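Local coordinates for protein membrane-anchored mycosin mycp1 (PDB 4HVL) that probably cleaves proteins as a membrane-anchored, subtilisin-like serine endopeptidase and is an essential component of the ESX-1 type VII secretion system, at residues 29-34 and 289-294; 57-62 and 325-330; 151-156 and 187-192; 268-273 and 281-286. All blocks are in the same frame, centred on the assembly; numbering follows the deposited sequence.

In the fold
The four contacts join loops and helix ends of a subtilisin-like fold, in which helices pack against a central parallel sheet. Contact 1 lies near the predicted charge relay system: the side chain of Tyr291 is about 7 Å from that of His101. Contact 4 approaches it too, with the side chain of Ala283 about 8 Å from that of Ser312, and a zinc ion about 8 Å from the side chain of Phe270. Contacts 1 and 4 adjoin in sequence, although their centres are 21 Å apart. Contact 2 is remote from the annotated sites, and contact 3 sits across the chain's centre from it, centres 39 Å apart, near the zinc ligand Glu181.

Contact 1. Residues 29-34 and 289-294; sequences CAAPTV and LGYGGE
Tyr291 reaches across to the extended 29-34 segment and donates its phenol OH to Ala30 O at 2.6 Å. The acceptor lies in the plane of the ring, at its edge, whereas the hydroxyl approaches from 41° above the carbonyl plane of Ala30 and so misses the lone-pair direction. With CG anti to its own carbonyl carbon (chi1 -56°), the tyrosine swings its ring out of the turn and over Pro32. Pro32 CD sits over one ring face, 3.9 Å from the centroid and 16° off the normal, a CH-pi contact for which the flat-sided, aliphatic proline is well suited. Ala31 adds its small methyl, CB being 3.7 Å from Tyr291 CE2. Residues 290-293 form a type I beta turn between strands 288-289 and 295-300 of the subtilisin-like domain, while 29-34 belongs to the N-terminal part of the chain, held nearby by the Cys29-Cys98 disulfide. Gly290, with no side chain, lets Pro32 CG pack 3.8 Å from its CA, beside the carboxylate of Glu294. That carboxylate also steadies the turn: Glu294 OE1 accepts from Gly292 N at 2.8 Å on its syn side. Gly293, with positive phi, fits the end of the turn and donates to Gly290 O. Beyond the two segments, Pro32 rests on Val296 and Leu299, and Tyr291 on Thr103 of helix 102-110.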
loop_
_atom_site.group_PDB
_atom_site.type_symbol
_atom_site.label_atom_id
_atom_site.label_comp_id
_atom_site.label_asym_id
_atom_site.label_seq_id
_atom_site.Cartn_x
_atom_site.Cartn_y
_atom_site.Cartn_z
ATOM N N CYS A 29 15.207 9.658 13.740
ATOM C CA CYS A 29 14.309 9.582 12.595
ATOM C C CYS A 29 14.981 10.086 11.326
ATOM O O CYS A 29 15.744 11.046 11.343
ATOM C CB CYS A 29 13.046 10.387 12.881
ATOM S SG CYS A 29 12.122 9.711 14.292
ATOM N N ALA A 30 14.677 9.423 10.227
ATOM C CA ALA A 30 15.103 9.870 8.901
ATOM C C ALA A 30 14.205 10.991 8.409
ATOM O O ALA A 30 13.113 11.214 8.947
ATOM C CB ALA A 30 15.056 8.706 7.923
ATOM N N ALA A 31 14.687 11.708 7.393
ATOM C CA ALA A 31 13.883 12.691 6.660
ATOM C C ALA A 31 14.177 12.517 5.173
ATOM O O ALA A 31 15.280 12.129 4.808
ATOM C CB ALA A 31 14.227 14.085 7.098
ATOM N N PRO A 32 13.179 12.757 4.317
ATOM C CA PRO A 32 13.419 12.656 2.895
ATOM C C PRO A 32 14.218 13.845 2.409
ATOM O O PRO A 32 14.326 14.865 3.119
ATOM C CB PRO A 32 12.009 12.709 2.311
ATOM C CG PRO A 32 11.284 13.584 3.254
ATOM C CD PRO A 32 11.801 13.188 4.609
ATOM N N THR A 33 14.708 13.742 1.178
ATOM C CA THR A 33 15.542 14.779 0.612
ATOM C C THR A 33 15.354 14.874 -0.923
ATOM O O THR A 33 14.339 14.429 -1.462
ATOM C CB THR A 33 17.020 14.625 1.105
ATOM O OG1 THR A 33 17.795 15.727 0.655
ATOM C CG2 THR A 33 17.692 13.296 0.661
ATOM N N VAL A 34 16.328 15.458 -1.599
ATOM C CA VAL A 34 16.247 15.725 -3.027
ATOM C C VAL A 34 17.582 15.436 -3.680
ATOM O O VAL A 34 18.630 15.501 -3.027
ATOM C CB VAL A 34 15.860 17.203 -3.294
ATOM C CG1 VAL A 34 14.503 17.511 -2.680
ATOM C CG2 VAL A 34 16.908 18.157 -2.725
ATOM N N LEU A 289 5.942 14.518 -1.416
ATOM C CA LEU A 289 6.161 15.598 -0.457
ATOM C C LEU A 289 6.680 15.085 0.876
ATOM O O LEU A 289 6.356 13.974 1.310
ATOM C CB LEU A 289 4.865 16.380 -0.207
ATOM C CG LEU A 289 4.119 16.940 -1.436
ATOM C CD1 LEU A 289 2.865 17.693 -0.978
ATOM C CD2 LEU A 289 5.035 17.824 -2.260
ATOM N N GLY A 290 7.483 15.915 1.526
ATOM C CA GLY A 290 8.076 15.588 2.816
ATOM C C GLY A 290 7.303 16.157 3.993
ATOM O O GLY A 290 6.113 16.517 3.880
ATOM N N TYR A 291 8.009 16.269 5.118
ATOM C CA TYR A 291 7.416 16.611 6.397
ATOM C C TYR A 291 6.904 18.052 6.470
ATOM O O TYR A 291 6.153 18.384 7.378
ATOM C CB TYR A 291 8.421 16.392 7.540
ATOM C CG TYR A 291 9.022 14.991 7.650
ATOM C CD1 TYR A 291 8.352 13.863 7.148
ATOM C CD2 TYR A 291 10.246 14.789 8.296
ATOM C CE1 TYR A 291 8.900 12.584 7.250
ATOM C CE2 TYR A 291 10.788 13.516 8.406
ATOM C CZ TYR A 291 10.119 12.415 7.869
ATOM O OH TYR A 291 10.645 11.146 8.004
ATOM N N GLY A 292 7.336 18.904 5.546
ATOM C CA GLY A 292 6.852 20.285 5.502
ATOM C C GLY A 292 5.938 20.519 4.304
ATOM O O GLY A 292 5.521 21.630 4.067
ATOM N N GLY A 293 5.620 19.471 3.555
ATOM C CA GLY A 293 4.879 19.630 2.305
ATOM C C GLY A 293 5.742 20.082 1.146
ATOM O O GLY A 293 5.216 20.530 0.114
ATOM N N GLU A 294 7.064 19.936 1.309
ATOM C CA GLU A 294 8.068 20.305 0.299
ATOM C C GLU A 294 8.309 19.149 -0.668
ATOM O O GLU A 294 8.356 17.994 -0.252
ATOM C CB GLU A 294 9.397 20.702 0.998
ATOM C CG GLU A 294 10.347 19.567 1.417
ATOM C CD GLU A 294 9.941 18.734 2.644
ATOM O OE1 GLU A 294 8.827 18.891 3.171
ATOM O OE2 GLU A 294 10.767 17.901 3.114
#

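Contact 2. Residues 57-62 and 325-330; sequences KFATGA and IRQRYP
Gln327 and Arg328, neighbours on the last turn of helix 311-328, grip the loop that leads from helix 52-55 into strand 65-70 of the subtilisin-like central sheet. Among the hydrogen bonds, three backbone N-H groups converge on Gln327 OE1, one of them in a good bond and two weakly. The glutamine chain runs extended, with CG anti to the backbone N, and brings the amide oxygen to a curl of the loop. Thr60 N donates to OE1 at 2.9 Å, in the carbonyl plane; Gly61 N and Ala62 N add the weak bonds to the same atom. The positive phi of Gly61, easy for a residue without a side chain, lets the loop bend round it. Arg328, also extended as far as NE, uses NH1 to reach a lone pair of Phe58 O at 2.8 Å, though the bond is bent to 137° and the oxygen is tilted 24° from the guanidinium plane.

Van der Waals packing fills in between. Phe58 CB lies over one face of the guanidinium, and the phenyl ring runs alongside it with the two planes 77° apart. The small Ala59 and Ala62 allow the loop to come close, Ala59 CB being 3.6 Å from Gln327 OE1. Water completes the set. Thr60 OG1, whose strongest partner is Asp125, accepts from a water at 2.8 Å, and that water accepts from Gln327 NE2 at 3.0 Å.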
loop_
_atom_site.group_PDB
_atom_site.type_symbol
_atom_site.label_atom_id
_atom_site.label_comp_id
_atom_site.label_asym_id
_atom_site.label_seq_id
_atom_site.Cartn_x
_atom_site.Cartn_y
_atom_site.Cartn_z
ATOM N N LYS A 57 -10.415 16.935 -13.787
ATOM C CA LYS A 57 -11.619 17.559 -14.333
ATOM C C LYS A 57 -12.857 16.777 -13.860
ATOM O O LYS A 57 -13.953 17.325 -13.796
ATOM C CB LYS A 57 -11.574 17.627 -15.870
ATOM C CG LYS A 57 -10.363 18.370 -16.437
ATOM C CD LYS A 57 -10.563 18.890 -17.868
ATOM C CE LYS A 57 -11.290 17.885 -18.763
ATOM N NZ LYS A 57 -10.995 18.053 -20.217
ATOM N N PHE A 58 -12.670 15.502 -13.511
ATOM C CA PHE A 58 -13.778 14.586 -13.252
ATOM C C PHE A 58 -14.004 14.257 -11.774
ATOM O O PHE A 58 -15.129 13.928 -11.398
ATOM C CB PHE A 58 -13.588 13.319 -14.085
ATOM C CG PHE A 58 -13.496 13.609 -15.555
ATOM C CD1 PHE A 58 -14.613 14.084 -16.248
ATOM C CD2 PHE A 58 -12.291 13.490 -16.230
ATOM C CE1 PHE A 58 -14.534 14.408 -17.594
ATOM C CE2 PHE A 58 -12.206 13.794 -17.572
ATOM C CZ PHE A 58 -13.329 14.261 -18.260
ATOM N N ALA A 59 -12.961 14.388 -10.954
ATOM C CA ALA A 59 -13.025 14.120 -9.507
ATOM C C ALA A 59 -11.716 14.536 -8.825
ATOM O O ALA A 59 -10.668 14.530 -9.451
ATOM C CB ALA A 59 -13.302 12.646 -9.227
ATOM N N THR A 60 -11.799 14.901 -7.543
ATOM C CA THR A 60 -10.631 15.282 -6.746
ATOM C C THR A 60 -10.529 14.575 -5.380
ATOM O O THR A 60 -9.638 14.889 -4.607
ATOM C CB THR A 60 -10.654 16.782 -6.428
ATOM O OG1 THR A 60 -11.843 17.088 -5.697
ATOM C CG2 THR A 60 -10.612 17.618 -7.692
ATOM N N GLY A 61 -11.458 13.654 -5.097
ATOM C CA GLY A 61 -11.575 13.000 -3.802
ATOM C C GLY A 61 -12.328 13.746 -2.704
ATOM O O GLY A 61 -12.264 13.339 -1.550
ATOM N N ALA A 62 -13.056 14.813 -3.044
ATOM C CA ALA A 62 -13.792 15.584 -2.042
ATOM C C ALA A 62 -14.845 14.705 -1.388
ATOM O O ALA A 62 -15.525 13.958 -2.082
ATOM C CB ALA A 62 -14.467 16.806 -2.666
ATOM N N ILE A 325 -12.894 7.671 -7.817
ATOM C CA ILE A 325 -14.022 6.869 -8.275
ATOM C C ILE A 325 -15.207 6.964 -7.314
ATOM O O ILE A 325 -16.346 7.220 -7.752
ATOM C CB ILE A 325 -13.609 5.400 -8.533
ATOM C CG1 ILE A 325 -12.756 5.308 -9.814
ATOM C CG2 ILE A 325 -14.830 4.514 -8.701
ATOM C CD1 ILE A 325 -11.922 4.042 -9.953
ATOM N N ARG A 326 -14.939 6.828 -6.018
ATOM C CA ARG A 326 -16.001 6.807 -5.022
ATOM C C ARG A 326 -16.659 8.185 -4.905
ATOM O O ARG A 326 -17.882 8.266 -4.679
ATOM C CB ARG A 326 -15.499 6.305 -3.670
ATOM C CG ARG A 326 -14.936 4.893 -3.712
ATOM C CD ARG A 326 -15.103 4.183 -2.368
ATOM N NE ARG A 326 -16.453 3.645 -2.230
ATOM C CZ ARG A 326 -16.846 2.841 -1.242
ATOM N NH1 ARG A 326 -15.990 2.501 -0.267
ATOM N NH2 ARG A 326 -18.104 2.377 -1.220
ATOM N N GLN A 327 -15.889 9.264 -5.097
ATOM C CA GLN A 327 -16.511 10.587 -5.155
ATOM C C GLN A 327 -17.454 10.697 -6.360
ATOM O O GLN A 327 -18.591 11.138 -6.226
ATOM C CB GLN A 327 -15.496 11.744 -5.216
ATOM C CG GLN A 327 -16.207 13.101 -5.314
ATOM C CD GLN A 327 -15.312 14.277 -5.694
ATOM O OE1 GLN A 327 -14.158 14.114 -6.074
ATOM N NE2 GLN A 327 -15.869 15.483 -5.607
ATOM N N ARG A 328 -16.971 10.321 -7.537
ATOM C CA ARG A 328 -17.728 10.551 -8.753
ATOM C C ARG A 328 -18.916 9.600 -8.850
ATOM O O ARG A 328 -19.949 9.964 -9.403
ATOM C CB ARG A 328 -16.845 10.384 -9.976
ATOM C CG ARG A 328 -17.514 10.868 -11.240
ATOM C CD ARG A 328 -16.509 10.850 -12.370
ATOM N NE ARG A 328 -17.163 11.212 -13.613
ATOM C CZ ARG A 328 -17.495 12.444 -13.951
ATOM N NH1 ARG A 328 -17.228 13.476 -13.159
ATOM N NH2 ARG A 328 -18.092 12.639 -15.099
ATOM N N TYR A 329 -18.752 8.397 -8.310
ATOM C CA TYR A 329 -19.774 7.370 -8.331
ATOM C C TYR A 329 -19.993 6.821 -6.912
ATOM O O TYR A 329 -19.556 5.710 -6.599
ATOM C CB TYR A 329 -19.346 6.251 -9.275
ATOM C CG TYR A 329 -19.019 6.732 -10.687
ATOM C CD1 TYR A 329 -20.033 7.167 -11.555
ATOM C CD2 TYR A 329 -17.703 6.762 -11.152
ATOM C CE1 TYR A 329 -19.734 7.613 -12.838
ATOM C CE2 TYR A 329 -17.401 7.209 -12.442
ATOM C CZ TYR A 329 -18.418 7.621 -13.273
ATOM O OH TYR A 329 -18.133 8.054 -14.553
ATOM N N PRO A 330 -20.668 7.601 -6.042
ATOM C CA PRO A 330 -20.777 7.186 -4.638
ATOM C C PRO A 330 -21.670 5.947 -4.407
ATOM O O PRO A 330 -21.620 5.369 -3.335
ATOM C CB PRO A 330 -21.331 8.444 -3.929
ATOM C CG PRO A 330 -22.009 9.230 -5.003
ATOM C CD PRO A 330 -21.313 8.903 -6.300
HETATM O O HOH W 1 -14.249 17.628 -6.927
#

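Contact 3. Residues 151-156 and 187-192; sequences NTTQTA and VTRPID
Asn151, just ahead of helix 154-171, clasps the loop that joins strand 183-186 to helix 194-206 in the subtilisin-like domain. Its OD1 accepts from Asp192 N at 2.9 Å, in the carbonyl plane and on a lone pair, with a nearly straight N-H...O angle of 161°. The torsion setting CG anti to the carbonyl carbon (chi1 -73°) brings OD1 to the loop, where the planes of the Asn151 amide and the Asp192 carboxylate stand 72° apart. An asparagine suits the place because its short side chain offers a carbonyl at just this reach. The carboxylate of Asp192 leads away instead, to Thr194.

Thr153 is the N-cap of the helix. Its OG1 accepts from Ala156 N at 3.1 Å, a bond that satisfies an amide of the first helical turn, and also bonds to Pro150 O. The methyl, CG2, meets the edge of the Arg189 guanidinium, a loose contact with NH2 at 4.1 Å. Thr155 also turns its methyl to the loop, CG2 being 3.7 Å from Ile191 CD1, and the two side chains cross at about a right angle. Thr155 touches Ala183 as well, and its side chain lies about 6 Å from that of the zinc ligand Glu181.

Ala156, small enough for the buried Ile191 to close over it, ends the segment. The isoleucine is branched, so it touches the helix start with two branches: CD1 reaches it near Thr155, while CG2 packs 3.9 Å from Ala156 CB.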
loop_
_atom_site.group_PDB
_atom_site.type_symbol
_atom_site.label_atom_id
_atom_site.label_comp_id
_atom_site.label_asym_id
_atom_site.label_seq_id
_atom_site.Cartn_x
_atom_site.Cartn_y
_atom_site.Cartn_z
ATOM N N ASN A 151 4.569 -18.732 14.556
ATOM C CA ASN A 151 3.677 -17.794 15.255
ATOM C C ASN A 151 4.322 -16.855 16.279
ATOM O O ASN A 151 3.671 -15.919 16.737
ATOM C CB ASN A 151 2.499 -18.549 15.869
ATOM C CG ASN A 151 1.517 -19.011 14.810
ATOM O OD1 ASN A 151 1.151 -18.244 13.912
ATOM N ND2 ASN A 151 1.118 -20.251 14.879
ATOM N N THR A 152 5.588 -17.082 16.628
ATOM C CA THR A 152 6.299 -16.160 17.489
ATOM C C THR A 152 7.397 -15.366 16.802
ATOM O O THR A 152 8.200 -14.752 17.483
ATOM C CB THR A 152 6.933 -16.904 18.674
ATOM O OG1 THR A 152 7.792 -17.951 18.179
ATOM C CG2 THR A 152 5.840 -17.465 19.562
ATOM N N THR A 153 7.450 -15.378 15.473
ATOM C CA THR A 153 8.376 -14.521 14.740
ATOM C C THR A 153 7.874 -13.066 14.749
ATOM O O THR A 153 6.706 -12.794 15.053
ATOM C CB THR A 153 8.494 -14.942 13.262
ATOM O OG1 THR A 153 7.198 -14.880 12.650
ATOM C CG2 THR A 153 9.072 -16.381 13.115
ATOM N N GLN A 154 8.760 -12.142 14.387
ATOM C CA GLN A 154 8.380 -10.749 14.259
ATOM C C GLN A 154 7.330 -10.567 13.152
ATOM O O GLN A 154 6.433 -9.738 13.296
ATOM C CB GLN A 154 9.603 -9.865 13.996
ATOM C CG GLN A 154 10.515 -9.715 15.200
ATOM C CD GLN A 154 11.697 -8.775 14.939
ATOM O OE1 GLN A 154 11.583 -7.776 14.205
ATOM N NE2 GLN A 154 12.832 -9.086 15.546
ATOM N N THR A 155 7.446 -11.335 12.064
ATOM C CA THR A 155 6.451 -11.310 10.987
ATOM C C THR A 155 5.067 -11.700 11.504
ATOM O O THR A 155 4.080 -11.055 11.173
ATOM C CB THR A 155 6.836 -12.250 9.839
ATOM O OG1 THR A 155 8.131 -11.889 9.366
ATOM C CG2 THR A 155 5.853 -12.153 8.685
ATOM N N ALA A 156 4.996 -12.756 12.312
ATOM C CA ALA A 156 3.713 -13.197 12.856
ATOM C C ALA A 156 3.107 -12.126 13.742
ATOM O O ALA A 156 1.920 -11.825 13.632
ATOM C CB ALA A 156 3.874 -14.479 13.630
ATOM N N VAL A 187 5.830 -20.555 2.152
ATOM C CA VAL A 187 4.594 -21.332 2.100
ATOM C C VAL A 187 4.634 -22.588 3.011
ATOM O O VAL A 187 3.604 -23.020 3.532
ATOM C CB VAL A 187 4.237 -21.694 0.627
ATOM C CG1 VAL A 187 5.169 -22.753 0.049
ATOM C CG2 VAL A 187 2.797 -22.179 0.535
ATOM N N THR A 188 5.819 -23.142 3.238
ATOM C CA THR A 188 5.957 -24.333 4.076
ATOM C C THR A 188 6.008 -24.013 5.571
ATOM O O THR A 188 5.930 -24.914 6.394
ATOM C CB THR A 188 7.221 -25.117 3.693
ATOM O OG1 THR A 188 8.336 -24.216 3.654
ATOM C CG2 THR A 188 7.027 -25.805 2.307
ATOM N N ARG A 189 6.122 -22.727 5.907
ATOM C CA ARG A 189 6.202 -22.282 7.283
ATOM C C ARG A 189 5.059 -21.332 7.547
ATOM O O ARG A 189 5.293 -20.156 7.807
ATOM C CB ARG A 189 7.544 -21.580 7.526
ATOM C CG ARG A 189 8.751 -22.517 7.534
ATOM C CD ARG A 189 10.035 -21.806 7.961
ATOM N NE ARG A 189 10.008 -21.383 9.371
ATOM C CZ ARG A 189 9.778 -20.141 9.821
ATOM N NH1 ARG A 189 9.549 -19.130 8.986
ATOM N NH2 ARG A 189 9.780 -19.895 11.132
ATOM N N PRO A 190 3.814 -21.840 7.474
ATOM C CA PRO A 190 2.648 -20.963 7.502
ATOM C C PRO A 190 2.413 -20.299 8.862
ATOM O O PRO A 190 2.494 -20.953 9.880
ATOM C CB PRO A 190 1.489 -21.914 7.156
ATOM C CG PRO A 190 1.955 -23.263 7.598
ATOM C CD PRO A 190 3.424 -23.263 7.314
ATOM N N ILE A 191 2.138 -19.001 8.857
ATOM C CA ILE A 191 1.763 -18.265 10.064
ATOM C C ILE A 191 0.243 -18.347 10.189
ATOM O O ILE A 191 -0.452 -18.301 9.172
ATOM C CB ILE A 191 2.207 -16.781 9.918
ATOM C CG1 ILE A 191 3.727 -16.655 10.109
ATOM C CG2 ILE A 191 1.472 -15.874 10.887
ATOM C CD1 ILE A 191 4.318 -15.371 9.552
ATOM N N ASP A 192 -0.299 -18.448 11.407
ATOM C CA ASP A 192 -1.750 -18.384 11.555
ATOM C C ASP A 192 -2.142 -16.893 11.502
ATOM O O ASP A 192 -1.903 -16.165 12.425
ATOM C CB ASP A 192 -2.248 -19.087 12.848
ATOM C CG ASP A 192 -3.753 -18.834 13.131
ATOM O OD1 ASP A 192 -4.458 -18.258 12.252
ATOM O OD2 ASP A 192 -4.238 -19.175 14.250
HETATM O O HOH W 2 -0.018 -15.789 14.407
HETATM O O HOH W 3 -0.053 -13.480 12.620
#

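Contact 4. Residues 268-273 and 281-286; sequences SNFSMS and APAENI. With ACT (acetate ion), chain L.
Near the predicted charge relay system, with the side chain of Ala283 about 8 Å from that of Ser312, this contact joins two loops at the end of the subtilisin-like parallel sheet. One lies between strands 256-261 and 277-282; the other follows 277-282, an outermost strand. Across them Ser268 OG donates to Glu284 OE2 at 2.7 Å, using the anti lone pair of the carboxylate. Glutamate suits the position by its length: the chain is extended beyond CG, with chi2 at 171°, and carries the carboxylate to the start of the opposing turn, where a compact serine meets it. The same OE2 accepts from a water at 3.1 Å, which accepts from Asn269 N, so the carboxylate is linked to the turn twice. That turn, type I from Ser268 to Ser271, is closed by Ser271 N bonding to Ser268 O.

Phe270 sits within the turn with CG between the backbone N and the carbonyl carbon (chi1 54°), which folds the ring back toward Ser268; the serine CB lies over one ring face. The ring presents its edge to the other loop. Phe270 CE2 touches Glu284 CG at 3.9 Å, so the aliphatic part of the glutamate meets the aromatic rim while its charged end is engaged by the serine. Behind this loop Trp45 donates its NE1 to Glu284 O. Asn285 ND2 makes a weak hydrogen bond, at 3.3 Å, to OXT of an acetate ion, probably from the crystallisation liquor. At the tip of the ring, Phe270 CZ stands 3.5 Å from Ala283 O, which lies near the ring plane.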
loop_
_atom_site.group_PDB
_atom_site.type_symbol
_atom_site.label_atom_id
_atom_site.label_comp_id
_atom_site.label_asym_id
_atom_site.label_seq_id
_atom_site.Cartn_x
_atom_site.Cartn_y
_atom_site.Cartn_z
ATOM N N SER A 268 8.528 -3.366 -12.548
ATOM C CA SER A 268 9.682 -3.093 -11.704
ATOM C C SER A 268 10.301 -4.416 -11.254
ATOM O O SER A 268 9.577 -5.331 -10.826
ATOM C CB SER A 268 9.240 -2.309 -10.458
ATOM O OG SER A 268 8.584 -1.075 -10.765
ATOM N N ASN A 269 11.631 -4.511 -11.288
ATOM C CA ASN A 269 12.301 -5.771 -10.932
ATOM C C ASN A 269 12.280 -6.145 -9.461
ATOM O O ASN A 269 12.574 -7.275 -9.103
ATOM C CB ASN A 269 13.741 -5.825 -11.466
ATOM C CG ASN A 269 14.643 -4.738 -10.902
ATOM O OD1 ASN A 269 14.266 -3.952 -10.030
ATOM N ND2 ASN A 269 15.856 -4.681 -11.425
ATOM N N PHE A 270 11.902 -5.212 -8.605
ATOM C CA PHE A 270 11.722 -5.523 -7.201
ATOM C C PHE A 270 10.267 -5.893 -6.857
ATOM O O PHE A 270 9.973 -6.247 -5.719
ATOM C CB PHE A 270 12.173 -4.336 -6.353
ATOM C CG PHE A 270 11.523 -3.048 -6.735
ATOM C CD1 PHE A 270 10.217 -2.765 -6.335
ATOM C CD2 PHE A 270 12.210 -2.110 -7.509
ATOM C CE1 PHE A 270 9.617 -1.563 -6.683
ATOM C CE2 PHE A 270 11.607 -0.916 -7.868
ATOM C CZ PHE A 270 10.309 -0.647 -7.460
ATOM N N SER A 271 9.354 -5.809 -7.816
ATOM C CA SER A 271 7.930 -5.992 -7.506
ATOM C C SER A 271 7.657 -7.485 -7.311
ATOM O O SER A 271 7.981 -8.291 -8.170
ATOM C CB SER A 271 7.056 -5.423 -8.626
ATOM O OG SER A 271 5.708 -5.273 -8.224
ATOM N N MET A 272 7.089 -7.839 -6.167
ATOM C CA MET A 272 6.776 -9.233 -5.838
ATOM C C MET A 272 5.592 -9.734 -6.665
ATOM O O MET A 272 4.480 -9.203 -6.577
ATOM C CB MET A 272 6.444 -9.369 -4.339
ATOM C CG MET A 272 7.669 -9.490 -3.437
ATOM S SD MET A 272 8.602 -11.040 -3.641
ATOM C CE MET A 272 7.323 -12.209 -3.229
ATOM N N SER A 273 5.836 -10.774 -7.458
ATOM C CA SER A 273 4.809 -11.347 -8.304
ATOM C C SER A 273 4.042 -12.397 -7.537
ATOM O O SER A 273 4.585 -13.055 -6.630
ATOM C CB SER A 273 5.436 -12.017 -9.554
ATOM O OG SER A 273 6.091 -13.235 -9.211
ATOM N N ALA A 281 0.909 0.198 -11.027
ATOM C CA ALA A 281 1.010 1.634 -11.074
ATOM C C ALA A 281 2.482 2.079 -10.850
ATOM O O ALA A 281 3.332 1.256 -10.513
ATOM C CB ALA A 281 0.067 2.234 -10.040
ATOM N N PRO A 282 2.799 3.371 -11.094
ATOM C CA PRO A 282 4.188 3.804 -10.994
ATOM C C PRO A 282 4.781 3.556 -9.604
ATOM O O PRO A 282 4.125 3.813 -8.590
ATOM C CB PRO A 282 4.092 5.286 -11.276
ATOM C CG PRO A 282 2.960 5.371 -12.244
ATOM C CD PRO A 282 1.956 4.439 -11.633
ATOM N N ALA A 283 6.009 3.058 -9.588
ATOM C CA ALA A 283 6.675 2.626 -8.357
ATOM C C ALA A 283 8.174 2.972 -8.312
ATOM O O ALA A 283 8.856 2.585 -7.363
ATOM C CB ALA A 283 6.486 1.123 -8.213
ATOM N N GLU A 284 8.677 3.695 -9.315
ATOM C CA GLU A 284 10.100 4.032 -9.418
ATOM C C GLU A 284 10.261 5.532 -9.694
ATOM O O GLU A 284 9.387 6.163 -10.294
ATOM C CB GLU A 284 10.764 3.255 -10.570
ATOM C CG GLU A 284 10.669 1.743 -10.495
ATOM C CD GLU A 284 11.157 1.068 -11.775
ATOM O OE1 GLU A 284 12.038 1.626 -12.478
ATOM O OE2 GLU A 284 10.643 -0.014 -12.099
ATOM N N ASN A 285 11.389 6.095 -9.248
ATOM C CA ASN A 285 11.754 7.486 -9.568
ATOM C C ASN A 285 10.605 8.425 -9.231
ATOM O O ASN A 285 10.198 9.288 -10.031
ATOM C CB ASN A 285 12.189 7.594 -11.038
ATOM C CG ASN A 285 13.430 6.770 -11.350
ATOM O OD1 ASN A 285 13.378 5.798 -12.103
ATOM N ND2 ASN A 285 14.558 7.166 -10.787
ATOM N N ILE A 286 10.096 8.238 -8.015
ATOM C CA ILE A 286 8.898 8.915 -7.536
ATOM C C ILE A 286 9.252 10.304 -6.950
ATOM O O ILE A 286 10.323 10.508 -6.355
ATOM C CB ILE A 286 8.158 8.025 -6.499
ATOM C CG1 ILE A 286 7.638 6.732 -7.143
ATOM C CG2 ILE A 286 7.017 8.758 -5.804
ATOM C CD1 ILE A 286 6.739 6.933 -8.342
HETATM C C ACT L . 14.344 11.067 -9.879
HETATM O O ACT L . 13.534 12.040 -9.957
HETATM O OXT ACT L . 14.150 10.048 -9.149
HETATM C CH3 ACT L . 15.593 11.143 -10.712
HETATM O O HOH W 4 13.018 -2.039 -12.382
#